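Local structure of periplasmic protein TorT (Vibrio parahaemolyticus, 3O1I) at residues D17-W20 with L21-Y25; V28-A31 with E32-G35; K248-Q251 with Q252-S256; S256-Q259 with A260-L264. The protein probably senses trimethylamine N-oxide in the periplasm as a solute-binding protein and passes the signal to a partner sensor protein. All blocks are in the same frame, centred on the assembly; numbering follows the deposited sequence.

Overall arrangement
Two helices of one lobe, packed side by side and running in broadly the same direction, and the loop after the first carry the four contacts. Contact 1 opens helix 18-32 and contact 2 lies at its end, their centres about 16 Å apart, while contacts 3 and 4 share S256 on helix 249-263, centres about 12 Å apart. Across the helix pair contact 1 faces contact 3, with centres about 9 Å apart, and contact 2 faces contact 4 at about 11 Å between centres; contact 2 also reaches contact 3 through E30, S29 and R254. Contact 1 is nearest the centre of the chain, probably beside the interlobe cleft where this family binds its ligand, and S18 and L21 there meet another protein's chain.

Contact 1. Residues D17-W20 with L21-Y25; sequences DSYW and LSVNY
W20, L21 and V23 form most of this contact within the first turns of helix 18-32, the helix of the beta-alpha-beta unit that runs from strand 7-12 to strand 37-42. W20 and V23 are three residues apart, lie alongside each other and point the same way. The CG1 methyl of V23 approaches the six-membered ring of W20 obliquely, with CG1 3.7 Å from CE3 of W20. The indole is brought there by a first torsion that sets CG opposite the carbonyl carbon (chi1 -74°). Outside these segments the indole packs edge-to-face with H14 and its ring meets that of Y12. The other methyl of V23, CG2, sits over the rim of one indole face and also stands 4.1 Å from CD1 of the Y19 ring, so the valine touches both aromatic side chains. L21 enters through its backbone and CB: L21 N donates to D17 O at 3.2 Å, and the CB of L21 lies against the same oxygen. L21 and S18 also pack on polar side chains of another protein's chain, whereas the OG of S22 binds S295 and the amide of N24 engages Y12 and Y299. The helix is further tied by V23 N donating to Y19 O at 2.9 Å, with a nearly straight N-H...O angle of 173°.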
loop_
_atom_site.group_PDB
_atom_site.type_symbol
_atom_site.label_atom_id
_atom_site.label_comp_id
_atom_site.label_asym_id
_atom_site.label_seq_id
_atom_site.Cartn_x
_atom_site.Cartn_y
_atom_site.Cartn_z
ATOM N N ASP D 17 -19.256 -9.589 -3.845
ATOM C CA ASP D 17 -19.704 -10.990 -3.883
ATOM C C ASP D 17 -20.124 -11.316 -5.293
ATOM O O ASP D 17 -20.314 -10.420 -6.109
ATOM C CB ASP D 17 -20.982 -11.207 -3.058
ATOM C CG ASP D 17 -20.741 -11.242 -1.580
ATOM O OD1 ASP D 17 -19.715 -11.822 -1.165
ATOM O OD2 ASP D 17 -21.592 -10.713 -0.825
ATOM N N SER D 18 -20.290 -12.600 -5.579
ATOM C CA SER D 18 -20.807 -12.986 -6.886
ATOM C C SER D 18 -22.300 -12.948 -6.534
ATOM O O SER D 18 -23.162 -12.796 -7.393
ATOM C CB SER D 18 -20.369 -14.406 -7.282
ATOM O OG SER D 18 -21.011 -15.401 -6.497
ATOM N N TYR D 19 -22.575 -13.055 -5.236
ATOM C CA TYR D 19 -23.933 -13.013 -4.730
ATOM C C TYR D 19 -24.604 -11.740 -5.224
ATOM O O TYR D 19 -25.668 -11.803 -5.846
ATOM C CB TYR D 19 -23.912 -13.041 -3.205
ATOM C CG TYR D 19 -25.264 -13.118 -2.522
ATOM C CD1 TYR D 19 -26.431 -13.374 -3.240
ATOM C CD2 TYR D 19 -25.365 -12.992 -1.132
ATOM C CE1 TYR D 19 -27.677 -13.512 -2.586
ATOM C CE2 TYR D 19 -26.597 -13.126 -0.470
ATOM C CZ TYR D 19 -27.752 -13.389 -1.206
ATOM O OH TYR D 19 -28.973 -13.536 -0.564
ATOM N N TRP D 20 -23.980 -10.590 -4.965
ATOM C CA TRP D 20 -24.549 -9.327 -5.408
ATOM C C TRP D 20 -24.201 -9.028 -6.845
ATOM O O TRP D 20 -24.906 -8.269 -7.503
ATOM C CB TRP D 20 -24.100 -8.169 -4.527
ATOM C CG TRP D 20 -24.758 -8.163 -3.186
ATOM C CD1 TRP D 20 -24.291 -8.736 -2.040
ATOM C CD2 TRP D 20 -25.997 -7.532 -2.843
ATOM N NE1 TRP D 20 -25.158 -8.495 -0.993
ATOM C CE2 TRP D 20 -26.214 -7.758 -1.460
ATOM C CE3 TRP D 20 -26.944 -6.789 -3.568
ATOM C CZ2 TRP D 20 -27.341 -7.269 -0.782
ATOM C CZ3 TRP D 20 -28.065 -6.300 -2.893
ATOM C CH2 TRP D 20 -28.250 -6.545 -1.507
ATOM N N LEU D 21 -23.116 -9.605 -7.344
ATOM C CA LEU D 21 -22.768 -9.372 -8.740
ATOM C C LEU D 21 -23.900 -9.988 -9.545
ATOM O O LEU D 21 -24.117 -9.629 -10.702
ATOM C CB LEU D 21 -21.443 -10.042 -9.107
ATOM C CG LEU D 21 -21.257 -10.338 -10.602
ATOM C CD1 LEU D 21 -21.331 -9.059 -11.433
ATOM C CD2 LEU D 21 -19.930 -11.032 -10.809
ATOM N N SER D 22 -24.611 -10.922 -8.911
ATOM C CA SER D 22 -25.747 -11.596 -9.534
ATOM C C SER D 22 -27.022 -10.817 -9.227
ATOM O O SER D 22 -27.745 -10.447 -10.151
ATOM C CB SER D 22 -25.847 -13.056 -9.056
ATOM O OG SER D 22 -24.956 -13.876 -9.807
ATOM N N VAL D 23 -27.297 -10.557 -7.947
ATOM C CA VAL D 23 -28.470 -9.752 -7.572
ATOM C C VAL D 23 -28.509 -8.533 -8.510
ATOM O O VAL D 23 -29.558 -7.934 -8.739
ATOM C CB VAL D 23 -28.363 -9.214 -6.112
ATOM C CG1 VAL D 23 -29.468 -8.201 -5.828
ATOM C CG2 VAL D 23 -28.439 -10.354 -5.126
ATOM N N ASN D 24 -27.344 -8.175 -9.041
ATOM C CA ASN D 24 -27.220 -7.048 -9.943
ATOM C C ASN D 24 -27.881 -7.381 -11.261
ATOM O O ASN D 24 -28.796 -6.689 -11.678
ATOM C CB ASN D 24 -25.745 -6.699 -10.161
ATOM C CG ASN D 24 -25.560 -5.484 -11.052
ATOM O OD1 ASN D 24 -25.109 -5.597 -12.196
ATOM N ND2 ASN D 24 -25.925 -4.311 -10.536
ATOM N N TYR D 25 -27.408 -8.442 -11.909
ATOM C CA TYR D 25 -27.950 -8.896 -13.196
ATOM C C TYR D 25 -29.472 -8.946 -13.114
ATOM O O TYR D 25 -30.180 -8.731 -14.105
ATOM C CB TYR D 25 -27.414 -10.299 -13.503
ATOM C CG TYR D 25 -27.596 -10.760 -14.931
ATOM C CD1 TYR D 25 -26.951 -10.104 -15.972
ATOM C CD2 TYR D 25 -28.395 -11.872 -15.242
ATOM C CE1 TYR D 25 -27.084 -10.535 -17.293
ATOM C CE2 TYR D 25 -28.538 -12.314 -16.567
ATOM C CZ TYR D 25 -27.876 -11.636 -17.587
ATOM O OH TYR D 25 -27.984 -12.035 -18.904
#

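Contact 2. Residues V28-A31 with E32-G35; sequences VSEA and EKQG
E30 reaches over K33 and Q34 as helix 18-32 gives way to the loop leading into strand 37-42, the connection that closes a beta-alpha-beta unit at the surface of the lobe. Across the segments the backbone bonds are long and weak: E32 N donates to V28 O and K33 N to S29 O, both at 3.4 Å. G35, which follows the turn at positive phi, is itself backbone hydrogen-bonded to D5. Among the charged groups, OE1 of E30 lies 5.0 Å from K33 NZ, too far for a salt bridge between the two. The carboxylate also has a long, weak ion pair with R254 NH1 of the adjoining helix. K33 NZ and R254 NH1 lie close as like charges; the nearby carboxylate may partly offset this. The remaining contacts are van der Waals, several between a polar atom and a methylene. OE1 of E30 lies against the K33 methylenes, 3.5 Å from CB and 3.6 Å from CD. E32 folds back over the previous turn: its CG takes the position between backbone N and carbonyl carbon (chi1 61°) and comes 3.4 Å from S29 O. The Q34 chain reaches out extended from CG to pack on M258 and A261, and passes E30 on the way. There its amide is turned almost perpendicular to the E30 carboxylate, the planes 83° apart, with NE2 of Q34 3.8 Å from CG of E30.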
loop_
_atom_site.group_PDB
_atom_site.type_symbol
_atom_site.label_atom_id
_atom_site.label_comp_id
_atom_site.label_asym_id
_atom_site.label_seq_id
_atom_site.Cartn_x
_atom_site.Cartn_y
_atom_site.Cartn_z
ATOM N N VAL D 28 -30.776 -5.246 -13.094
ATOM C CA VAL D 28 -30.398 -4.697 -14.378
ATOM C C VAL D 28 -31.271 -5.242 -15.489
ATOM O O VAL D 28 -31.972 -4.495 -16.163
ATOM C CB VAL D 28 -28.953 -5.026 -14.716
ATOM C CG1 VAL D 28 -28.661 -4.632 -16.154
ATOM C CG2 VAL D 28 -28.036 -4.289 -13.781
ATOM N N SER D 29 -31.222 -6.552 -15.679
ATOM C CA SER D 29 -32.002 -7.196 -16.725
ATOM C C SER D 29 -33.505 -6.973 -16.569
ATOM O O SER D 29 -34.225 -6.886 -17.561
ATOM C CB SER D 29 -31.697 -8.690 -16.746
ATOM O OG SER D 29 -30.302 -8.901 -16.871
ATOM N N GLU D 30 -33.974 -6.883 -15.327
ATOM C CA GLU D 30 -35.394 -6.670 -15.055
ATOM C C GLU D 30 -35.751 -5.182 -15.127
ATOM O O GLU D 30 -36.871 -4.780 -14.813
ATOM C CB GLU D 30 -35.762 -7.225 -13.673
ATOM C CG GLU D 30 -37.252 -7.199 -13.361
ATOM C CD GLU D 30 -38.058 -8.091 -14.291
ATOM O OE1 GLU D 30 -37.907 -7.962 -15.525
ATOM O OE2 GLU D 30 -38.848 -8.917 -13.789
ATOM N N ALA D 31 -34.785 -4.372 -15.545
ATOM C CA ALA D 31 -34.982 -2.933 -15.672
ATOM C C ALA D 31 -35.159 -2.559 -17.143
ATOM O O ALA D 31 -35.830 -1.578 -17.462
ATOM C CB ALA D 31 -33.795 -2.183 -15.074
ATOM N N GLU D 32 -34.551 -3.333 -18.039
ATOM C CA GLU D 32 -34.685 -3.069 -19.465
ATOM C C GLU D 32 -35.888 -3.867 -19.963
ATOM O O GLU D 32 -36.373 -3.657 -21.074
ATOM C CB GLU D 32 -33.414 -3.486 -20.210
ATOM C CG GLU D 32 -33.089 -4.962 -20.104
ATOM C CD GLU D 32 -33.970 -5.832 -20.986
ATOM O OE1 GLU D 32 -33.985 -7.061 -20.773
ATOM O OE2 GLU D 32 -34.639 -5.291 -21.896
ATOM N N LYS D 33 -36.364 -4.784 -19.125
ATOM C CA LYS D 33 -37.515 -5.615 -19.465
ATOM C C LYS D 33 -38.791 -4.950 -18.962
ATOM O O LYS D 33 -39.898 -5.416 -19.231
ATOM C CB LYS D 33 -37.370 -7.008 -18.848
ATOM C CG LYS D 33 -38.397 -8.018 -19.333
ATOM C CD LYS D 33 -38.049 -9.420 -18.860
ATOM C CE LYS D 33 -36.711 -9.887 -19.433
ATOM N NZ LYS D 33 -36.325 -11.248 -18.956
ATOM N N GLN D 34 -38.622 -3.863 -18.214
ATOM C CA GLN D 34 -39.743 -3.087 -17.697
ATOM C C GLN D 34 -39.511 -1.628 -18.084
ATOM O O GLN D 34 -40.217 -0.727 -17.630
ATOM C CB GLN D 34 -39.860 -3.218 -16.176
ATOM C CG GLN D 34 -40.464 -4.532 -15.711
ATOM C CD GLN D 34 -41.013 -4.452 -14.298
ATOM O OE1 GLN D 34 -41.839 -3.591 -13.992
ATOM N NE2 GLN D 34 -40.561 -5.351 -13.432
ATOM N N GLY D 35 -38.500 -1.424 -18.931
ATOM C CA GLY D 35 -38.141 -0.104 -19.425
ATOM C C GLY D 35 -37.992 1.020 -18.415
ATOM O O GLY D 35 -38.053 2.191 -18.794
#

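Contact 3. Residues K248-Q251 with Q252-S256; sequences KMVQ and QGRLS
In helix 249-263 L255 N donates to Q251 O at 2.9 Å with an N-H...O angle of 168°, whereas at the entry the bond from Q252 N to K248 O is a weak one of 3.3 Å. K248 itself has not yet taken helical angles, and its NZ is held by I276 O. Side chains one turn apart then lie along the helix. R254 is extended from CG to NE and runs beside V250, both pointing the same way, with NE of R254 4.0 Å from V250 CG1, the methyl meeting the guanidinium obliquely. The first torsion of R254 leaves CG opposite the carbonyl carbon (chi1 -67°), and this turn, followed by the straight run of the chain to NE, lays the arginine along the valine one turn earlier. These residues open helix 249-263, which packs beside helix 18-32 in this lobe of the periplasmic binding protein fold: M249 rests on Y19, V250 on Y25 and R254 on S29, while the backbones of V250 and Q251 are hydrogen-bonded to those of S293 and E292. On another side of the helix Q252 covers the first turn, its CB 3.2 Å from M249 O and 3.4 Å from K248 O. The L255 side chain projects from the side of the helix, its CB 3.5 Å from Q251 O, and packs on V111 and A273.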
loop_
_atom_site.group_PDB
_atom_site.type_symbol
_atom_site.label_atom_id
_atom_site.label_comp_id
_atom_site.label_asym_id
_atom_site.label_seq_id
_atom_site.Cartn_x
_atom_site.Cartn_y
_atom_site.Cartn_z
ATOM N N LYS D 248 -31.562 -18.518 -5.536
ATOM C CA LYS D 248 -31.736 -17.780 -6.779
ATOM C C LYS D 248 -31.605 -16.289 -6.570
ATOM O O LYS D 248 -32.557 -15.617 -6.173
ATOM C CB LYS D 248 -33.105 -18.113 -7.391
ATOM C CG LYS D 248 -33.253 -19.566 -7.816
ATOM C CD LYS D 248 -34.698 -19.930 -8.056
ATOM C CE LYS D 248 -34.904 -21.417 -7.823
ATOM N NZ LYS D 248 -36.282 -21.753 -7.367
ATOM N N MET D 249 -30.408 -15.782 -6.849
ATOM C CA MET D 249 -30.094 -14.365 -6.691
ATOM C C MET D 249 -30.577 -13.497 -7.859
ATOM O O MET D 249 -31.321 -12.529 -7.661
ATOM C CB MET D 249 -28.581 -14.193 -6.511
ATOM C CG MET D 249 -27.974 -14.996 -5.366
ATOM S SD MET D 249 -27.230 -16.548 -5.882
ATOM C CE MET D 249 -27.556 -17.565 -4.469
ATOM N N VAL D 250 -30.131 -13.833 -9.067
ATOM C CA VAL D 250 -30.523 -13.088 -10.257
ATOM C C VAL D 250 -32.010 -12.786 -10.207
ATOM O O VAL D 250 -32.437 -11.677 -10.507
ATOM C CB VAL D 250 -30.236 -13.870 -11.545
ATOM C CG1 VAL D 250 -30.811 -13.117 -12.730
ATOM C CG2 VAL D 250 -28.738 -14.062 -11.721
ATOM N N GLN D 251 -32.803 -13.776 -9.820
ATOM C CA GLN D 251 -34.244 -13.587 -9.726
ATOM C C GLN D 251 -34.620 -12.735 -8.520
ATOM O O GLN D 251 -35.575 -11.962 -8.593
ATOM C CB GLN D 251 -34.948 -14.938 -9.633
ATOM C CG GLN D 251 -36.438 -14.850 -9.375
ATOM C CD GLN D 251 -37.125 -16.185 -9.556
ATOM O OE1 GLN D 251 -36.975 -17.094 -8.736
ATOM N NE2 GLN D 251 -37.873 -16.316 -10.647
ATOM N N GLN D 252 -33.875 -12.879 -7.421
ATOM C CA GLN D 252 -34.153 -12.118 -6.208
ATOM C C GLN D 252 -34.032 -10.642 -6.528
ATOM O O GLN D 252 -34.614 -9.793 -5.852
ATOM C CB GLN D 252 -33.185 -12.507 -5.088
ATOM C CG GLN D 252 -33.817 -12.389 -3.714
ATOM C CD GLN D 252 -33.010 -13.071 -2.626
ATOM O OE1 GLN D 252 -32.468 -14.156 -2.832
ATOM N NE2 GLN D 252 -32.944 -12.449 -1.450
ATOM N N GLY D 253 -33.279 -10.348 -7.581
ATOM C CA GLY D 253 -33.105 -8.977 -8.005
ATOM C C GLY D 253 -34.320 -8.533 -8.795
ATOM O O GLY D 253 -34.963 -7.532 -8.460
ATOM N N ARG D 254 -34.634 -9.288 -9.848
ATOM C CA ARG D 254 -35.784 -8.999 -10.704
ATOM C C ARG D 254 -36.997 -8.714 -9.831
ATOM O O ARG D 254 -37.741 -7.769 -10.066
ATOM C CB ARG D 254 -36.075 -10.191 -11.618
ATOM C CG ARG D 254 -35.006 -10.479 -12.665
ATOM C CD ARG D 254 -35.237 -11.844 -13.326
ATOM N NE ARG D 254 -34.276 -12.146 -14.387
ATOM C CZ ARG D 254 -34.214 -11.495 -15.547
ATOM N NH1 ARG D 254 -35.062 -10.501 -15.799
ATOM N NH2 ARG D 254 -33.312 -11.839 -16.461
ATOM N N LEU D 255 -37.179 -9.536 -8.811
ATOM C CA LEU D 255 -38.292 -9.368 -7.901
ATOM C C LEU D 255 -38.400 -7.939 -7.347
ATOM O O LEU D 255 -39.472 -7.331 -7.413
ATOM C CB LEU D 255 -38.174 -10.395 -6.767
ATOM C CG LEU D 255 -39.112 -10.344 -5.554
ATOM C CD1 LEU D 255 -40.513 -9.919 -5.969
ATOM C CD2 LEU D 255 -39.121 -11.720 -4.882
ATOM N N SER D 256 -37.300 -7.399 -6.821
ATOM C CA SER D 256 -37.296 -6.042 -6.266
ATOM C C SER D 256 -37.610 -4.983 -7.315
ATOM O O SER D 256 -38.362 -4.052 -7.047
ATOM C CB SER D 256 -35.951 -5.729 -5.614
ATOM O OG SER D 256 -36.082 -5.667 -4.204
#

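Contact 4. Residues S256-Q259 with A260-L264; sequences SVMQ and AAHYL
M258 lies over one face of the H262 imidazole, one turn further along. Its CG makes a CH-pi contact, 3.9 Å from the centroid of the H262 ring and 17° off the ring normal, displaced toward the rim. The sulfur follows above the same ring at a longer range, with M258 SD 4.6 Å from the H262 centroid. The methionine reaches this place because CG stands opposite the backbone N (chi1 176°) and the chain then bends at its second and third torsions; the two side chains cross obliquely rather than running parallel. The backbone under them is regular helix. H262 N donates to M258 O at 2.8 Å, and A261 N to V257 O at the same length. This is the last part of helix 249-263, whose residues pack against helix 18-32 and the parallel sheet of the same lobe: V257 rests on M27 and E30, A260 and Q259 on F91, and S256 on I68. The small A261 sets its CB 3.3 Å from V257 O. Y263 turns its ring outward from the contact to pack on Y269, while its backbone N donates to Q259 O at 3.1 Å.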
loop_
_atom_site.group_PDB
_atom_site.type_symbol
_atom_site.label_atom_id
_atom_site.label_comp_id
_atom_site.label_asym_id
_atom_site.label_seq_id
_atom_site.Cartn_x
_atom_site.Cartn_y
_atom_site.Cartn_z
ATOM N N SER D 256 -37.300 -7.399 -6.821
ATOM C CA SER D 256 -37.296 -6.042 -6.266
ATOM C C SER D 256 -37.610 -4.983 -7.315
ATOM O O SER D 256 -38.362 -4.052 -7.047
ATOM C CB SER D 256 -35.951 -5.729 -5.614
ATOM O OG SER D 256 -36.082 -5.667 -4.204
ATOM N N VAL D 257 -37.025 -5.114 -8.500
ATOM C CA VAL D 257 -37.296 -4.163 -9.571
ATOM C C VAL D 257 -38.800 -4.139 -9.826
ATOM O O VAL D 257 -39.442 -3.088 -9.761
ATOM C CB VAL D 257 -36.615 -4.574 -10.880
ATOM C CG1 VAL D 257 -37.157 -3.746 -12.029
ATOM C CG2 VAL D 257 -35.123 -4.396 -10.764
ATOM N N MET D 258 -39.350 -5.314 -10.121
ATOM C CA MET D 258 -40.768 -5.456 -10.396
ATOM C C MET D 258 -41.598 -4.849 -9.282
ATOM O O MET D 258 -42.482 -4.042 -9.537
ATOM C CB MET D 258 -41.125 -6.933 -10.552
ATOM C CG MET D 258 -42.608 -7.189 -10.750
ATOM S SD MET D 258 -43.166 -8.579 -9.762
ATOM C CE MET D 258 -43.461 -7.776 -8.137
ATOM N N GLN D 259 -41.315 -5.241 -8.045
ATOM C CA GLN D 259 -42.057 -4.714 -6.901
ATOM C C GLN D 259 -42.254 -3.195 -6.971
ATOM O O GLN D 259 -43.381 -2.710 -6.897
ATOM C CB GLN D 259 -41.358 -5.062 -5.582
ATOM C CG GLN D 259 -41.351 -6.530 -5.210
ATOM C CD GLN D 259 -41.196 -6.720 -3.715
ATOM O OE1 GLN D 259 -40.328 -6.116 -3.089
ATOM N NE2 GLN D 259 -42.042 -7.563 -3.131
ATOM N N ALA D 260 -41.161 -2.448 -7.109
ATOM C CA ALA D 260 -41.251 -0.996 -7.170
ATOM C C ALA D 260 -41.870 -0.519 -8.478
ATOM O O ALA D 260 -42.656 0.424 -8.483
ATOM C CB ALA D 260 -39.877 -0.375 -6.979
ATOM N N ALA D 261 -41.524 -1.169 -9.584
ATOM C CA ALA D 261 -42.069 -0.776 -10.882
ATOM C C ALA D 261 -43.594 -0.946 -10.939
ATOM O O ALA D 261 -44.276 -0.271 -11.712
ATOM C CB ALA D 261 -41.406 -1.582 -11.990
ATOM N N HIS D 262 -44.117 -1.847 -10.112
ATOM C CA HIS D 262 -45.552 -2.116 -10.043
ATOM C C HIS D 262 -46.237 -1.129 -9.107
ATOM O O HIS D 262 -47.280 -0.575 -9.434
ATOM C CB HIS D 262 -45.795 -3.550 -9.561
ATOM C CG HIS D 262 -45.878 -4.552 -10.671
ATOM N ND1 HIS D 262 -45.085 -4.490 -11.797
ATOM C CD2 HIS D 262 -46.659 -5.648 -10.824
ATOM C CE1 HIS D 262 -45.375 -5.502 -12.596
ATOM N NE2 HIS D 262 -46.328 -6.220 -12.029
ATOM N N TYR D 263 -45.648 -0.914 -7.937
ATOM C CA TYR D 263 -46.203 0.030 -6.976
ATOM C C TYR D 263 -46.205 1.427 -7.588
ATOM O O TYR D 263 -46.881 2.327 -7.095
ATOM C CB TYR D 263 -45.367 0.033 -5.701
ATOM C CG TYR D 263 -45.737 1.121 -4.733
ATOM C CD1 TYR D 263 -46.707 0.918 -3.759
ATOM C CD2 TYR D 263 -45.113 2.360 -4.789
ATOM C CE1 TYR D 263 -47.043 1.925 -2.860
ATOM C CE2 TYR D 263 -45.442 3.378 -3.897
ATOM C CZ TYR D 263 -46.405 3.152 -2.934
ATOM O OH TYR D 263 -46.717 4.149 -2.042
ATOM N N LEU D 264 -45.443 1.609 -8.661
ATOM C CA LEU D 264 -45.381 2.907 -9.317
ATOM C C LEU D 264 -46.195 2.958 -10.609
ATOM O O LEU D 264 -46.086 3.904 -11.388
ATOM C CB LEU D 264 -43.926 3.308 -9.596
ATOM C CG LEU D 264 -43.005 3.616 -8.402
ATOM C CD1 LEU D 264 -41.699 4.203 -8.939
ATOM C CD2 LEU D 264 -43.666 4.596 -7.430
#